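Local coordinates for protein fibrillarin-like rRNA/tRNA 2'-O-methyltransferase (Methanocaldococcus jannaschii, PDB 1FBN) that probably transfers methyl groups from S-adenosyl-L-methionine to ribose 2'-hydroxyls of rRNA and tRNA at sites chosen by a guide RNA in box C/D particles, at residues 162-165 / 166-170; 103-107 / 108-112; 6-9 / 10-13. All blocks are in the same frame, centred on the assembly; numbering follows the deposited sequence.

Interaction 1: 162-165 / 166-170; sequences KNAK and WFLKK
Trp166 and Phe167 each turn a ring edge toward the preceding helical turn: the indole receives Lys162 O in its plane, with CD1 of Trp166 3.2 Å from that oxygen, and the phenyl receives Asn163 OD1 in its plane, 3.8 Å from CE2 of Phe167. One face of the phenyl ring is covered over its centre by Trp166 CB, 3.7 Å above the plane. The Asn163 and Phe167 side chains run side by side in the same direction, with amide and ring planes 39° apart. Both have CG beside the backbone N and anti to the carbonyl carbon (chi1 -81° in Asn163, -46° in Phe167); with the four-residue helical spacing, this lets the two run alongside. The amide is buried but satisfied: OD1 bonds the hydroxyl of Tyr137, whose ring also meets that of Phe167, and ND2 bonds the carbonyls of Ile159 and Ala131, the latter a predicted S-adenosyl-L-methionine-binding residue.

Backbone bonds carry the helix to its end. Phe167 N donates to Asn163 O at 2.8 Å, whereas Trp166 N reaches Lys162 O at a longer 3.3 Å. Leu168, the first residue to leave helical torsions, still gives its N-H to Ala164 O at 2.9 Å, and its CB rests 4.0 Å from Ala164 CB. Beyond that bond the chain turns extended, and a water lies between Lys165 O and Leu168 O. Backbone hydrogen bonds between Val144 and both Phe167 and Lys169 then tie the exit to strand 144-149. This is the C-terminal end of the helix in a beta-alpha-beta crossover, joining parallel strands 144-149 and 172-179 of the Rossmann-like methyltransferase sheet.

Interaction 2: 103-107 / 108-112; sequences AIEYA and PRIMR
Glu105 meets the first turn of helix 108-117 with two parts of its side chain. Its CB takes the terminal methyl of Met111, a selenomethionine, with CE 3.5 Å away, while the carboxylate lies beside Ile110, whose CG2 is 3.6 Å from OE1 of Glu105. The Glu105 and Ile110 side chains cross at about a right angle. A bend at chi2 of Glu105 (-58°) brings the carboxylate up to CG2 of Ile110. Met111 is bent at chi2 and chi3, and its CE also lies 3.8 Å from Ala103 O, so the methyl touches the strand at two residues. With an alanine in place of Glu105, CG and the carboxylate are gone, and Ile110 CG2 would probably lose the group packed on it and the predicted cofactor site its carboxylate.

What positions these groups is the turn at Ala107, the N-cap residue. Its carbonyl oxygen accepts two N-H groups: Met111 N at 3.0 Å in a fairly straight bond, and Ile110 N at 2.9 Å from well above the carbonyl plane, with an N-H...O angle of 132°. Ala107 CB also faces Ile110 CG1 at 4.1 Å. Farther out, backbone bonds join Glu105 to Ile127 and Gly129, and Pro126 backs Met111. Glu105 and Tyr106 are predicted S-adenosyl-L-methionine-binding residues; an acid ending this strand, with a two-residue link into a helix, is consistent with class I methyltransferases, where such an acid commonly binds the ribose.

Interaction 3: 6-9 / 10-13; sequences IKEI and FENI
Ile9 and Ile13 form an antiparallel hydrogen-bonded pair, CA atoms 5.4 Å apart, that closes a tight beta hairpin: Ile9 N donates to Ile13 O at 2.8 Å, and between them the chain reverses through Phe10, Glu11 and Asn12, with positive phi at Phe10 and at Asn12. The hairpin links strands 5-9 and 13-17 of the N-terminal antiparallel sheet, and strand 5-9 is an outermost strand of that sheet within the chain. Ile13 O also receives a CA-H...O contact from Glu8 CA, at 3.3 Å, so the last strand residues close on the same carbonyl.

Both isoleucines of the pair direct their side chains to one face of the sheet, where CG1 of Ile9 sits 3.8 Å from CG2 of Ile13. Ile9 CG1 occupies the rotamer between its backbone N and carbonyl carbon (chi1 51°), and this places it over the partner strand, close to the Ile13 carbonyl as well. The same CG1 touches the Phe10 ring at CD2, 4.1 Å away, so the CG1-CD1 branch of Ile9 lies against both apolar neighbours. Phe10 and Ile13 both also reach Ile63 of helix 58-64, and Phe10 adds Met70, which sets the hairpin end against helix 58-64 and the loop that holds Met70. Glu11 points away from segment 6-9 and bonds the backbone N of Arg74 through OE2.

Glu8, extended beyond CG, reaches into the loop: its OE2 accepts the backbone N-H of Asn12 at 2.9 Å, nearly straight at 167°, with the donor on the anti side of the carboxylate and 22° out of its plane.

Interactions 1 and 2 both belong to the Rossmann-like fold, their centres 22 Å apart and their nearest atoms about 6 Å apart. Interaction 2 itself holds the predicted S-adenosyl-L-methionine-binding residues Glu105 and Tyr106, the latter with its side chain about 4 Å from that of Asp130; interaction 1 only borders the site, the side chain of Asn163 lying about 4 Å from that of Ala131, the residue after Asp130. Interaction 3 stands apart in the N-terminal sheet, its centre 28 Å from that of interaction 1 and 30 Å from that of interaction 2, across the chain's centre from the latter. Even so, the Ile13 side chain is about 10 Å from that of Thr88, another predicted cofactor-binding residue.

Interaction 1: 162-165 / 166-170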
# COMPACT_ATOMS: atom_id res chain seq x y z
N LYS A 162 -8.73 14.74 -0.24
CA LYS A 162 -9.02 15.37 1.05
C LYS A 162 -7.88 15.10 2.04
O LYS A 162 -7.41 16.01 2.72
CB LYS A 162 -10.34 14.85 1.60
CG LYS A 162 -11.00 15.75 2.62
CD LYS A 162 -12.30 15.16 3.15
CE LYS A 162 -13.29 14.88 2.04
NZ LYS A 162 -14.55 14.32 2.58
N ASN A 163 -7.42 13.85 2.08
CA ASN A 163 -6.34 13.47 2.98
C ASN A 163 -4.99 14.03 2.54
O ASN A 163 -4.12 14.28 3.37
CB ASN A 163 -6.28 11.95 3.12
CG ASN A 163 -7.30 11.42 4.11
OD1 ASN A 163 -6.98 11.21 5.28
ND2 ASN A 163 -8.54 11.22 3.66
N ALA A 164 -4.83 14.23 1.23
CA ALA A 164 -3.59 14.79 0.69
C ALA A 164 -3.46 16.26 1.10
O ALA A 164 -2.38 16.71 1.49
CB ALA A 164 -3.57 14.66 -0.83
N LYS A 165 -4.57 16.99 1.02
CA LYS A 165 -4.60 18.41 1.40
C LYS A 165 -4.20 18.53 2.86
O LYS A 165 -3.39 19.39 3.23
CB LYS A 165 -6.00 19.00 1.23
CG LYS A 165 -6.48 19.20 -0.20
CD LYS A 165 -7.92 19.74 -0.18
CE LYS A 165 -8.54 19.85 -1.56
NZ LYS A 165 -7.94 20.94 -2.36
N TRP A 166 -4.76 17.67 3.70
CA TRP A 166 -4.47 17.68 5.12
C TRP A 166 -3.09 17.19 5.54
O TRP A 166 -2.40 17.87 6.29
CB TRP A 166 -5.52 16.87 5.88
CG TRP A 166 -6.78 17.62 6.15
CD1 TRP A 166 -7.89 17.67 5.36
CD2 TRP A 166 -7.05 18.47 7.27
NE1 TRP A 166 -8.84 18.49 5.92
CE2 TRP A 166 -8.35 19.00 7.09
CE3 TRP A 166 -6.32 18.84 8.41
CZ2 TRP A 166 -8.94 19.88 8.01
CZ3 TRP A 166 -6.90 19.72 9.33
CH2 TRP A 166 -8.20 20.22 9.12
N PHE A 167 -2.67 16.04 5.00
CA PHE A 167 -1.42 15.42 5.41
C PHE A 167 -0.26 15.23 4.43
O PHE A 167 0.88 15.08 4.87
CB PHE A 167 -1.73 14.05 6.02
CG PHE A 167 -2.86 14.08 7.01
CD1 PHE A 167 -2.72 14.74 8.22
CD2 PHE A 167 -4.07 13.49 6.71
CE1 PHE A 167 -3.78 14.80 9.13
CE2 PHE A 167 -5.14 13.55 7.60
CZ PHE A 167 -4.99 14.20 8.81
N LEU A 168 -0.52 15.23 3.13
CA LEU A 168 0.56 14.99 2.18
C LEU A 168 1.49 16.16 1.86
O LEU A 168 1.05 17.23 1.44
CB LEU A 168 -0.00 14.38 0.89
CG LEU A 168 0.98 13.67 -0.04
CD1 LEU A 168 1.81 12.65 0.73
CD2 LEU A 168 0.21 13.00 -1.15
N LYS A 169 2.78 15.93 2.07
CA LYS A 169 3.82 16.93 1.81
C LYS A 169 3.81 17.23 0.32
O LYS A 169 3.46 16.37 -0.48
CB LYS A 169 5.20 16.38 2.16
CG LYS A 169 5.42 16.05 3.63
CD LYS A 169 6.81 15.49 3.83
CE LYS A 169 7.09 15.24 5.30
NZ LYS A 169 8.44 14.64 5.47
N LYS A 170 4.21 18.45 -0.05
CA LYS A 170 4.28 18.81 -1.47
C LYS A 170 5.45 18.01 -2.03
O LYS A 170 6.54 18.00 -1.46
CB LYS A 170 4.54 20.32 -1.64
CG LYS A 170 4.35 20.81 -3.07
CD LYS A 170 5.62 21.44 -3.64
CE LYS A 170 5.98 22.75 -2.96
NZ LYS A 170 7.16 23.41 -3.59
O HOH W 1 -0.75 18.81 2.88

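Interaction 2: 103-107 / 108-112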
# COMPACT_ATOMS: atom_id res chain seq x y z
N ALA A 103 -2.37 3.72 10.48
CA ALA A 103 -3.42 2.88 9.92
C ALA A 103 -4.81 3.35 10.36
O ALA A 103 -5.18 3.19 11.52
CB ALA A 103 -3.19 1.43 10.32
N ILE A 104 -5.56 3.91 9.42
CA ILE A 104 -6.91 4.40 9.69
C ILE A 104 -7.96 3.32 9.43
O ILE A 104 -8.06 2.81 8.31
CB ILE A 104 -7.26 5.64 8.82
CG1 ILE A 104 -6.11 6.66 8.84
CG2 ILE A 104 -8.57 6.27 9.28
CD1 ILE A 104 -5.76 7.20 10.21
N GLU A 105 -8.73 2.97 10.46
CA GLU A 105 -9.79 1.97 10.34
C GLU A 105 -11.06 2.46 11.04
O GLU A 105 -10.98 3.00 12.15
CB GLU A 105 -9.37 0.62 10.93
CG GLU A 105 -8.14 -0.03 10.29
CD GLU A 105 -8.30 -0.29 8.80
OE1 GLU A 105 -9.44 -0.30 8.28
OE2 GLU A 105 -7.26 -0.47 8.12
N TYR A 106 -12.21 2.28 10.40
CA TYR A 106 -13.48 2.72 10.96
C TYR A 106 -14.11 1.73 11.95
O TYR A 106 -14.57 2.12 13.02
CB TYR A 106 -14.48 3.03 9.84
CG TYR A 106 -15.82 3.51 10.35
CD1 TYR A 106 -16.00 4.84 10.73
CD2 TYR A 106 -16.89 2.62 10.48
CE1 TYR A 106 -17.22 5.27 11.25
CE2 TYR A 106 -18.11 3.05 11.00
CZ TYR A 106 -18.27 4.38 11.39
OH TYR A 106 -19.46 4.81 11.92
N ALA A 107 -14.13 0.45 11.57
CA ALA A 107 -14.73 -0.59 12.41
C ALA A 107 -13.80 -1.17 13.47
O ALA A 107 -12.71 -1.65 13.15
CB ALA A 107 -15.28 -1.71 11.53
N PRO A 108 -14.23 -1.15 14.75
CA PRO A 108 -13.45 -1.68 15.87
C PRO A 108 -13.05 -3.14 15.64
O PRO A 108 -11.97 -3.56 16.07
CB PRO A 108 -14.42 -1.56 17.04
CG PRO A 108 -15.15 -0.31 16.71
CD PRO A 108 -15.45 -0.48 15.24
N ARG A 109 -13.90 -3.90 14.96
CA ARG A 109 -13.62 -5.30 14.68
C ARG A 109 -12.51 -5.47 13.65
O ARG A 109 -11.80 -6.48 13.67
CB ARG A 109 -14.88 -6.05 14.25
CG ARG A 109 -15.82 -6.29 15.41
CD ARG A 109 -17.13 -6.90 14.98
NE ARG A 109 -17.83 -7.48 16.12
CZ ARG A 109 -17.60 -8.71 16.58
NH1 ARG A 109 -16.71 -9.49 16.00
NH2 ARG A 109 -18.25 -9.14 17.66
N ILE A 110 -12.36 -4.50 12.75
CA ILE A 110 -11.29 -4.55 11.76
C ILE A 110 -9.99 -4.13 12.45
O ILE A 110 -8.93 -4.73 12.22
CB ILE A 110 -11.55 -3.62 10.55
CG1 ILE A 110 -12.64 -4.23 9.66
CG2 ILE A 110 -10.27 -3.45 9.72
CD1 ILE A 110 -12.93 -3.41 8.44
N MSE A 111 -10.08 -3.13 13.32
CA MSE A 111 -8.91 -2.65 14.06
C MSE A 111 -8.43 -3.75 15.01
O MSE A 111 -7.23 -3.88 15.27
CB MSE A 111 -9.25 -1.38 14.86
CG MSE A 111 -8.02 -0.68 15.45
SE MSE A 111 -6.88 -0.13 14.17
CE MSE A 111 -7.58 1.43 13.84
N ARG A 112 -9.36 -4.55 15.51
CA ARG A 112 -9.04 -5.64 16.42
C ARG A 112 -8.17 -6.67 15.69
O ARG A 112 -7.16 -7.13 16.22
CB ARG A 112 -10.33 -6.30 16.92
CG ARG A 112 -10.16 -7.17 18.14
CD ARG A 112 -11.50 -7.78 18.54
NE ARG A 112 -12.51 -6.75 18.80
CZ ARG A 112 -13.83 -6.98 18.80
NH1 ARG A 112 -14.31 -8.19 18.56
NH2 ARG A 112 -14.66 -5.97 19.04

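Interaction 3: 6-9 / 10-13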
# COMPACT_ATOMS: atom_id res chain seq x y z
N ILE A 6 18.56 -13.45 -4.15
CA ILE A 6 17.69 -12.48 -3.48
C ILE A 6 18.39 -11.13 -3.57
O ILE A 6 19.43 -10.92 -2.94
CB ILE A 6 17.45 -12.83 -1.99
CG1 ILE A 6 16.72 -14.18 -1.87
CG2 ILE A 6 16.63 -11.73 -1.32
CD1 ILE A 6 16.34 -14.54 -0.45
N LYS A 7 17.85 -10.23 -4.40
CA LYS A 7 18.45 -8.91 -4.54
C LYS A 7 17.49 -7.80 -4.20
O LYS A 7 16.28 -7.90 -4.42
CB LYS A 7 19.04 -8.70 -5.94
CG LYS A 7 18.04 -8.42 -7.06
CD LYS A 7 18.74 -7.63 -8.17
CE LYS A 7 17.81 -7.27 -9.33
NZ LYS A 7 17.65 -8.40 -10.29
N GLU A 8 18.04 -6.72 -3.65
CA GLU A 8 17.24 -5.57 -3.28
C GLU A 8 16.78 -4.79 -4.49
O GLU A 8 17.56 -4.54 -5.42
CB GLU A 8 18.04 -4.66 -2.35
CG GLU A 8 17.30 -3.39 -1.96
CD GLU A 8 18.07 -2.53 -0.97
OE1 GLU A 8 19.27 -2.79 -0.75
OE2 GLU A 8 17.46 -1.59 -0.41
N ILE A 9 15.49 -4.46 -4.50
CA ILE A 9 14.89 -3.65 -5.56
C ILE A 9 14.29 -2.45 -4.84
O ILE A 9 14.02 -2.53 -3.64
CB ILE A 9 13.80 -4.41 -6.36
CG1 ILE A 9 12.78 -5.06 -5.42
CG2 ILE A 9 14.45 -5.45 -7.27
CD1 ILE A 9 11.64 -5.75 -6.15
N PHE A 10 14.11 -1.34 -5.55
CA PHE A 10 13.57 -0.11 -4.95
C PHE A 10 14.40 0.19 -3.69
O PHE A 10 15.61 0.34 -3.78
CB PHE A 10 12.09 -0.29 -4.61
CG PHE A 10 11.22 -0.57 -5.81
CD1 PHE A 10 11.13 0.35 -6.85
CD2 PHE A 10 10.49 -1.75 -5.90
CE1 PHE A 10 10.32 0.10 -7.96
CE2 PHE A 10 9.68 -2.01 -7.00
CZ PHE A 10 9.59 -1.09 -8.04
N GLU A 11 13.75 0.28 -2.54
CA GLU A 11 14.47 0.50 -1.29
C GLU A 11 13.88 -0.38 -0.20
O GLU A 11 12.72 -0.23 0.18
CB GLU A 11 14.44 1.97 -0.86
CG GLU A 11 15.28 2.23 0.41
CD GLU A 11 15.37 3.69 0.81
OE1 GLU A 11 15.89 4.50 0.01
OE2 GLU A 11 14.94 4.03 1.93
N ASN A 12 14.68 -1.33 0.27
CA ASN A 12 14.28 -2.27 1.32
C ASN A 12 13.16 -3.24 0.90
O ASN A 12 12.32 -3.63 1.71
CB ASN A 12 13.92 -1.52 2.61
CG ASN A 12 14.14 -2.37 3.86
OD1 ASN A 12 13.66 -2.02 4.95
ND2 ASN A 12 14.87 -3.47 3.72
N ILE A 13 13.12 -3.56 -0.39
CA ILE A 13 12.18 -4.53 -0.95
C ILE A 13 13.10 -5.53 -1.65
O ILE A 13 14.15 -5.16 -2.16
CB ILE A 13 11.19 -3.90 -1.97
CG1 ILE A 13 10.32 -2.85 -1.27
CG2 ILE A 13 10.28 -4.97 -2.55
CD1 ILE A 13 9.32 -2.20 -2.18